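Local coordinates for iron uptake protein A2 (Synechocystis sp., PDB 2VP1) that binds ferric iron and probably serves as a periplasmic substrate-binding subunit of an ABC transporter that imports it, at residues S41-T46 with S224-R229; Y293-N298 with P305-D310; S172-R177 with P184-W189. All coordinates share one frame; numbering follows the deposited sequence.

Contact 1: residues S41-T46 with S224-R229. With FE (Fe (III) ion), chain C.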
# COMPACT_ATOMS: atom_id res chain seq x y z
N SER A 41 4.81 8.50 -6.21
CA SER A 41 4.63 8.56 -4.76
C SER A 41 5.26 7.34 -4.07
O SER A 41 5.18 7.22 -2.85
CB SER A 41 3.16 8.71 -4.36
OG SER A 41 2.51 7.45 -4.24
N ARG A 42 5.89 6.45 -4.84
CA ARG A 42 6.68 5.36 -4.24
C ARG A 42 7.85 5.90 -3.40
O ARG A 42 8.32 7.01 -3.63
CB ARG A 42 7.17 4.37 -5.31
CG ARG A 42 6.10 3.37 -5.76
CD ARG A 42 6.65 2.41 -6.76
NE ARG A 42 7.50 1.39 -6.14
CZ ARG A 42 7.12 0.14 -5.88
NH1 ARG A 42 5.89 -0.25 -6.18
NH2 ARG A 42 7.96 -0.72 -5.31
N HIS A 43 8.32 5.11 -2.44
CA HIS A 43 9.32 5.59 -1.48
C HIS A 43 10.34 4.52 -1.11
O HIS A 43 10.61 4.28 0.07
CB HIS A 43 8.62 6.10 -0.21
CG HIS A 43 7.48 5.23 0.23
ND1 HIS A 43 6.16 5.58 0.05
CD2 HIS A 43 7.46 4.01 0.82
CE1 HIS A 43 5.38 4.63 0.52
NE2 HIS A 43 6.14 3.66 0.99
N TYR A 44 10.91 3.86 -2.11
CA TYR A 44 11.83 2.77 -1.88
C TYR A 44 13.10 3.05 -2.64
O TYR A 44 13.07 3.13 -3.86
CB TYR A 44 11.22 1.44 -2.31
CG TYR A 44 9.81 1.29 -1.82
CD1 TYR A 44 9.54 1.03 -0.47
CD2 TYR A 44 8.73 1.45 -2.70
CE1 TYR A 44 8.23 0.91 -0.01
CE2 TYR A 44 7.42 1.34 -2.25
CZ TYR A 44 7.18 1.06 -0.90
OH TYR A 44 5.88 0.93 -0.46
N ASN A 45 14.19 3.24 -1.91
CA ASN A 45 15.50 3.50 -2.51
C ASN A 45 15.96 2.43 -3.51
O ASN A 45 16.65 2.75 -4.47
CB ASN A 45 16.56 3.82 -1.44
CG ASN A 45 16.47 5.27 -0.95
OD1 ASN A 45 16.04 6.16 -1.68
ND2 ASN A 45 16.88 5.52 0.29
N THR A 46 15.54 1.18 -3.32
CA THR A 46 15.88 0.11 -4.26
C THR A 46 15.12 0.25 -5.60
O THR A 46 15.37 -0.53 -6.55
CB THR A 46 15.62 -1.29 -3.67
OG1 THR A 46 14.21 -1.46 -3.45
CG2 THR A 46 16.42 -1.50 -2.36
N SER A 224 2.90 -5.52 4.84
CA SER A 224 3.63 -6.78 4.88
C SER A 224 5.09 -6.68 4.47
O SER A 224 5.95 -7.20 5.16
CB SER A 224 2.95 -7.85 4.01
OG SER A 224 2.59 -7.34 2.73
N TYR A 225 5.35 -6.01 3.36
CA TYR A 225 6.68 -6.02 2.73
C TYR A 225 7.78 -5.32 3.56
O TYR A 225 8.97 -5.56 3.35
CB TYR A 225 6.60 -5.42 1.31
CG TYR A 225 6.03 -4.02 1.33
CD1 TYR A 225 6.85 -2.93 1.59
CD2 TYR A 225 4.66 -3.80 1.14
CE1 TYR A 225 6.34 -1.65 1.65
CE2 TYR A 225 4.13 -2.50 1.19
CZ TYR A 225 4.98 -1.44 1.45
OH TYR A 225 4.51 -0.15 1.52
N TYR A 226 7.38 -4.44 4.47
CA TYR A 226 8.33 -3.74 5.33
C TYR A 226 9.01 -4.70 6.27
O TYR A 226 10.20 -4.55 6.55
CB TYR A 226 7.63 -2.63 6.14
CG TYR A 226 7.26 -1.38 5.35
CD1 TYR A 226 8.24 -0.60 4.72
CD2 TYR A 226 5.93 -0.98 5.23
CE1 TYR A 226 7.90 0.53 4.00
CE2 TYR A 226 5.58 0.16 4.50
CZ TYR A 226 6.57 0.91 3.89
OH TYR A 226 6.24 2.05 3.18
N TYR A 227 8.26 -5.70 6.73
CA TYR A 227 8.79 -6.70 7.67
C TYR A 227 9.76 -7.69 7.04
O TYR A 227 10.71 -8.15 7.70
CB TYR A 227 7.67 -7.48 8.30
CG TYR A 227 8.09 -8.41 9.42
CD1 TYR A 227 8.25 -7.94 10.71
CD2 TYR A 227 8.28 -9.76 9.19
CE1 TYR A 227 8.60 -8.78 11.73
CE2 TYR A 227 8.64 -10.61 10.21
CZ TYR A 227 8.79 -10.13 11.48
OH TYR A 227 9.15 -10.98 12.51
N ILE A 228 9.51 -8.02 5.78
CA ILE A 228 10.35 -8.97 5.04
C ILE A 228 11.74 -8.36 4.80
O ILE A 228 12.75 -9.05 4.88
CB ILE A 228 9.70 -9.41 3.70
CG1 ILE A 228 8.19 -9.71 3.87
CG2 ILE A 228 10.46 -10.61 3.08
CD1 ILE A 228 7.87 -10.92 4.77
N ARG A 229 11.76 -7.06 4.53
CA ARG A 229 13.00 -6.30 4.39
C ARG A 229 13.87 -6.45 5.66
O ARG A 229 15.08 -6.68 5.58
CB ARG A 229 12.66 -4.84 4.07
CG ARG A 229 13.84 -3.88 4.03
CD ARG A 229 13.64 -2.84 2.92
NE ARG A 229 13.10 -1.55 3.37
CZ ARG A 229 12.17 -0.85 2.71
NH1 ARG A 229 11.75 0.32 3.18
NH2 ARG A 229 11.64 -1.33 1.58
FE FE C . 5.37 1.67 1.31

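Contact 2: residues Y293-N298 with P305-D310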
# COMPACT_ATOMS: atom_id res chain seq x y z
N TYR A 293 11.93 -8.05 -9.44
CA TYR A 293 12.39 -7.02 -8.52
C TYR A 293 11.36 -6.71 -7.43
O TYR A 293 11.70 -6.67 -6.25
CB TYR A 293 12.79 -5.72 -9.24
CG TYR A 293 12.77 -4.53 -8.30
CD1 TYR A 293 11.64 -3.70 -8.20
CD2 TYR A 293 13.85 -4.28 -7.44
CE1 TYR A 293 11.60 -2.62 -7.29
CE2 TYR A 293 13.82 -3.22 -6.54
CZ TYR A 293 12.70 -2.40 -6.47
OH TYR A 293 12.67 -1.35 -5.58
N PHE A 294 10.11 -6.46 -7.82
CA PHE A 294 9.07 -6.17 -6.85
C PHE A 294 8.96 -7.32 -5.86
O PHE A 294 8.81 -7.09 -4.65
CB PHE A 294 7.72 -5.95 -7.52
CG PHE A 294 7.62 -4.67 -8.31
CD1 PHE A 294 7.28 -4.71 -9.67
CD2 PHE A 294 7.82 -3.43 -7.71
CE1 PHE A 294 7.16 -3.54 -10.42
CE2 PHE A 294 7.70 -2.25 -8.45
CZ PHE A 294 7.38 -2.31 -9.81
N ALA A 295 9.04 -8.55 -6.38
CA ALA A 295 8.95 -9.77 -5.56
C ALA A 295 10.11 -9.96 -4.56
O ALA A 295 9.87 -10.21 -3.37
CB ALA A 295 8.82 -11.00 -6.45
N GLU A 296 11.35 -9.85 -5.03
CA GLU A 296 12.53 -10.23 -4.26
C GLU A 296 13.49 -9.07 -3.95
O GLU A 296 14.59 -9.27 -3.40
CB GLU A 296 13.27 -11.39 -4.96
CG GLU A 296 12.40 -12.65 -5.17
CD GLU A 296 13.02 -13.71 -6.08
OE1 GLU A 296 14.25 -13.95 -5.99
OE2 GLU A 296 12.28 -14.32 -6.88
N GLY A 297 13.08 -7.85 -4.30
CA GLY A 297 13.85 -6.65 -4.02
C GLY A 297 13.09 -5.71 -3.11
O GLY A 297 13.68 -5.02 -2.30
N ASN A 298 11.76 -5.66 -3.25
CA ASN A 298 10.95 -4.87 -2.32
C ASN A 298 9.91 -5.70 -1.58
O ASN A 298 9.11 -5.15 -0.80
CB ASN A 298 10.30 -3.67 -3.01
CG ASN A 298 9.94 -2.57 -2.03
OD1 ASN A 298 10.74 -2.20 -1.17
ND2 ASN A 298 8.72 -2.04 -2.15
N PRO A 305 1.54 -13.94 -13.65
CA PRO A 305 1.96 -15.33 -13.54
C PRO A 305 3.36 -15.45 -14.16
O PRO A 305 3.70 -14.68 -15.08
CB PRO A 305 0.91 -16.08 -14.39
CG PRO A 305 -0.20 -15.06 -14.69
CD PRO A 305 0.55 -13.76 -14.73
N GLY A 306 4.16 -16.37 -13.63
CA GLY A 306 5.51 -16.58 -14.14
C GLY A 306 6.61 -16.23 -13.15
O GLY A 306 7.79 -16.52 -13.38
N VAL A 307 6.21 -15.58 -12.05
CA VAL A 307 7.16 -15.26 -10.98
C VAL A 307 6.63 -15.67 -9.61
O VAL A 307 5.49 -15.38 -9.26
CB VAL A 307 7.65 -13.76 -11.02
CG1 VAL A 307 6.57 -12.88 -11.56
CG2 VAL A 307 8.10 -13.27 -9.64
N PRO A 308 7.46 -16.41 -8.86
CA PRO A 308 7.14 -16.81 -7.50
C PRO A 308 7.19 -15.67 -6.49
O PRO A 308 7.95 -14.71 -6.66
CB PRO A 308 8.23 -17.84 -7.17
CG PRO A 308 9.39 -17.45 -8.04
CD PRO A 308 8.77 -16.94 -9.30
N ILE A 309 6.36 -15.79 -5.46
CA ILE A 309 6.44 -14.98 -4.25
C ILE A 309 7.76 -15.32 -3.55
O ILE A 309 8.16 -16.48 -3.55
CB ILE A 309 5.23 -15.30 -3.34
CG1 ILE A 309 3.94 -14.75 -3.97
CG2 ILE A 309 5.42 -14.79 -1.91
CD1 ILE A 309 2.74 -15.68 -3.87
N ASP A 310 8.42 -14.31 -2.97
CA ASP A 310 9.67 -14.52 -2.23
C ASP A 310 9.49 -15.57 -1.13
O ASP A 310 8.46 -15.56 -0.44
CB ASP A 310 10.19 -13.21 -1.65
CG ASP A 310 11.52 -13.36 -0.91
OD1 ASP A 310 11.55 -14.00 0.17
OD2 ASP A 310 12.54 -12.84 -1.41
O HOH W 1 7.67 -11.52 -2.84

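Contact 3: residues S172-R177 with P184-W189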
# COMPACT_ATOMS: atom_id res chain seq x y z
N SER A 172 -6.95 4.28 2.93
CA SER A 172 -7.52 3.15 2.22
C SER A 172 -8.16 2.15 3.16
O SER A 172 -9.30 1.74 2.93
CB SER A 172 -6.45 2.45 1.40
OG SER A 172 -6.51 2.88 0.06
N LEU A 173 -7.43 1.78 4.20
CA LEU A 173 -7.94 0.86 5.21
C LEU A 173 -9.29 1.35 5.81
O LEU A 173 -10.29 0.62 5.77
CB LEU A 173 -6.88 0.60 6.28
CG LEU A 173 -7.15 -0.21 7.54
CD1 LEU A 173 -7.85 -1.53 7.26
CD2 LEU A 173 -5.82 -0.44 8.23
N THR A 174 -9.33 2.57 6.31
CA THR A 174 -10.59 3.07 6.85
C THR A 174 -11.70 3.14 5.80
O THR A 174 -12.86 2.85 6.10
CB THR A 174 -10.41 4.38 7.61
OG1 THR A 174 -9.63 4.12 8.78
CG2 THR A 174 -11.75 4.95 8.03
N ALA A 175 -11.34 3.51 4.57
CA ALA A 175 -12.28 3.52 3.46
C ALA A 175 -12.89 2.16 3.21
O ALA A 175 -14.09 2.06 2.93
CB ALA A 175 -11.61 4.03 2.19
N SER A 176 -12.08 1.10 3.28
CA SER A 176 -12.58 -0.24 3.03
C SER A 176 -13.51 -0.65 4.16
O SER A 176 -14.52 -1.31 3.94
CB SER A 176 -11.44 -1.24 2.91
OG SER A 176 -10.74 -1.33 4.14
N ARG A 177 -13.17 -0.21 5.37
CA ARG A 177 -14.02 -0.46 6.53
C ARG A 177 -15.39 0.19 6.41
O ARG A 177 -16.39 -0.46 6.71
CB ARG A 177 -13.30 -0.09 7.85
CG ARG A 177 -12.56 -1.30 8.50
CD ARG A 177 -11.66 -1.98 7.48
NE ARG A 177 -11.68 -3.43 7.57
CZ ARG A 177 -11.31 -4.24 6.59
NH1 ARG A 177 -11.36 -5.55 6.74
NH2 ARG A 177 -10.89 -3.75 5.44
N PRO A 184 -21.16 4.36 10.95
CA PRO A 184 -21.27 4.25 12.42
C PRO A 184 -20.34 3.23 13.06
O PRO A 184 -19.68 3.55 14.05
CB PRO A 184 -22.73 3.87 12.62
CG PRO A 184 -23.43 4.53 11.47
CD PRO A 184 -22.49 4.30 10.31
N GLU A 185 -20.26 2.03 12.48
CA GLU A 185 -19.36 0.99 12.98
C GLU A 185 -17.88 1.37 12.82
O GLU A 185 -17.07 1.03 13.66
CB GLU A 185 -19.65 -0.34 12.27
CG GLU A 185 -19.24 -1.58 13.06
CD GLU A 185 -20.22 -1.90 14.17
OE1 GLU A 185 -21.17 -2.69 13.92
OE2 GLU A 185 -20.06 -1.34 15.28
N THR A 186 -17.54 2.05 11.74
CA THR A 186 -16.14 2.44 11.52
C THR A 186 -15.76 3.55 12.50
O THR A 186 -14.68 3.53 13.10
CB THR A 186 -15.84 2.82 10.02
OG1 THR A 186 -16.26 1.75 9.16
CG2 THR A 186 -14.37 3.05 9.80
N ARG A 187 -16.68 4.50 12.67
CA ARG A 187 -16.56 5.53 13.69
C ARG A 187 -16.27 4.92 15.06
O ARG A 187 -15.33 5.33 15.75
CB ARG A 187 -17.85 6.35 13.71
CG ARG A 187 -18.16 7.04 15.02
CD ARG A 187 -19.17 8.12 14.81
NE ARG A 187 -18.46 9.38 14.72
CZ ARG A 187 -18.47 10.17 13.65
NH1 ARG A 187 -19.16 9.83 12.57
NH2 ARG A 187 -17.79 11.31 13.68
N ARG A 188 -17.06 3.92 15.44
CA ARG A 188 -16.91 3.22 16.71
C ARG A 188 -15.52 2.59 16.82
O ARG A 188 -14.78 2.86 17.77
CB ARG A 188 -18.00 2.16 16.85
CG ARG A 188 -18.73 2.17 18.17
CD ARG A 188 -20.20 1.80 17.97
N TRP A 189 -15.15 1.78 15.83
CA TRP A 189 -13.82 1.18 15.75
C TRP A 189 -12.73 2.24 15.93
O TRP A 189 -11.80 2.05 16.72
CB TRP A 189 -13.64 0.43 14.42
CG TRP A 189 -12.22 0.03 14.09
CD1 TRP A 189 -11.43 -0.85 14.78
CD2 TRP A 189 -11.43 0.48 12.97
NE1 TRP A 189 -10.21 -0.97 14.17
CE2 TRP A 189 -10.18 -0.16 13.06
CE3 TRP A 189 -11.66 1.35 11.91
CZ2 TRP A 189 -9.15 0.05 12.13
CZ3 TRP A 189 -10.63 1.56 10.97
CH2 TRP A 189 -9.40 0.91 11.10

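Contact 1: residues S41-T46 with S224-R229
Tyr44 and Tyr226 have the nearest CA atoms of the two segments, yet these lie 10.3 Å apart, so the loop 41-46 and helix 224-232 never meet backbone to backbone and long aromatic side chains span the distance. Both sides end on one ferric ion. His43 comes in with the edge of its imidazole, NE2 standing 2.2 Å from the iron, while its ND1 keeps a weak bond to the carbonyl of Ser41. The phenol oxygens complete the set within the two segments: Tyr44 OH and Tyr225 OH each lie 2.0 Å from the metal, and Tyr226 OH lies 2.1 Å from it. Although Tyr225 and Tyr226 are neighbours on the helix, their first torsions differ: CG of Tyr225 sits between the backbone N and the carbonyl carbon (chi1 56°), whereas CG of Tyr226 lies anti to the carbonyl carbon (chi1 -75°), which lets both phenols converge on the same ion. The rings of Tyr44 and Tyr225 are nearly perpendicular, at 85°, and touch through CE1 of Tyr44 and CE1 of Tyr225, 3.6 Å apart. Arg229 adds its NH2 beside CD1 of Tyr44, at 3.8 Å. A second shell positions the ligands, since Arg129 hydrogen-bonds Tyr44 OH and Asn223 hydrogen-bonds Tyr225 OH. With ferric iron and arginines close by, the phenols are probably bound as phenolates, and the crowding of their oxygens is then offset by the shared cation. Tyr169 supplies the fifth protein ligand. A tyrosine-rich ferric site of this kind, assembled in the cleft between two lobes, is characteristic of the iron-binding members of the periplasmic binding protein fold.

Contact 2: residues Y293-N298 with P305-D310
Glu296 and Asp310 meet because of their first torsions: Asp310 has CG anti to the backbone N (chi1 -178°), which turns its carboxylate toward the glutamate, and Glu296 has CG anti to its carbonyl carbon (chi1 -59°), which brings CG beside Asp310 and sends the extended chain, with its carboxylate, away from the aspartate. What touches is therefore the aliphatic part of the glutamate, with CG of Glu296 standing 3.8 Å from OD2 of Asp310. The two carboxylate planes are turned 78° against each other, and OE1 of Glu296 remains 5.0 Å from OD2 of Asp310. One residue earlier on the helix, the carbonyl O of Ala295 approaches the CB of Asp310 to 3.5 Å. A water joins the same two residues through their backbones, giving a hydrogen to Ala295 O at 2.6 Å and accepting one from Asp310 N at 2.9 Å. The methyl of Ala295 points toward 305-310: its CB lies 4.0 Å from CG2 of Val307 and 3.8 Å from the carbonyl O of Pro308, and Pro302 lies against both Ala295 and Val307.

Asp310 has its polar duties outside the pair. OD1 caps the backbone N of Val312, making Asp310 the N-cap of helix 311-314, and OD2 forms a salt bridge with Lys232, which would probably offset part of the like charge of Glu296. With no direct hydrogen bond between the segments, the chemistry implies a seam of one apolar contact, carbon-to-oxygen packing and a bridging water, along which the two carboxylates stay apart.

Contact 3: residues S172-R177 with P184-W189
Leu173 and Trp189 begin the contact, CG of the leucine lying 4.4 Å from CH2 of the indole. Helices 168-181 and 183-195 run past each other at 136° in these segments, their axes 9.9 Å apart. Thr174 comes next and works with both branches: its chi1 of -66° sets OG1 beside the backbone N and CG2 anti to it, and OG1 reaches the edge of the Trp189 ring near its plane, 3.5 Å from CZ3, while CG2 meets CG2 of Thr186 at 3.7 Å. Arg177 lays its CB 3.8 Å from CG2 of Thr186, whose OG1 stands 3.3 Å from the carbonyl C of Arg177. The arginine then bends away, NE to a salt bridge with Glu149 and NH2 to Ser176 OG, which itself bonds Leu173 O.

With an alanine at Thr186, CG2 and OG1 go, which would probably open a gap against Thr174 and Arg177 and leave Gly182 O without the hydroxyl that bonds it. Carbons and two hydroxyl oxygens thus meet without any hydrogen bond across the pair; Thr186 bonds Gly182 O and Trp189 NE1 bonds Tyr148 O instead, so that van der Waals fit carries this pairing.

Contacts 1 and 2 are neighbours, their centres 13 Å apart, and they touch: Thr46 OG1 probably hydrogen-bonds Tyr293 OH, and Asn298 packs against Tyr225 and Arg229. Contact 2 follows contact 1 along the chain; helix 288-296 and the residues after it lie against both segments of contact 1. Contact 3 lies across the centre of the molecule, its centre 25 Å from that of contact 1 and 31 Å from that of contact 2, yet in sequence it is nested between the segments 41-46 and 224-229. Its helix 168-181 also carries Tyr169, which ties this distant helix pair to the iron site where the lobes meet.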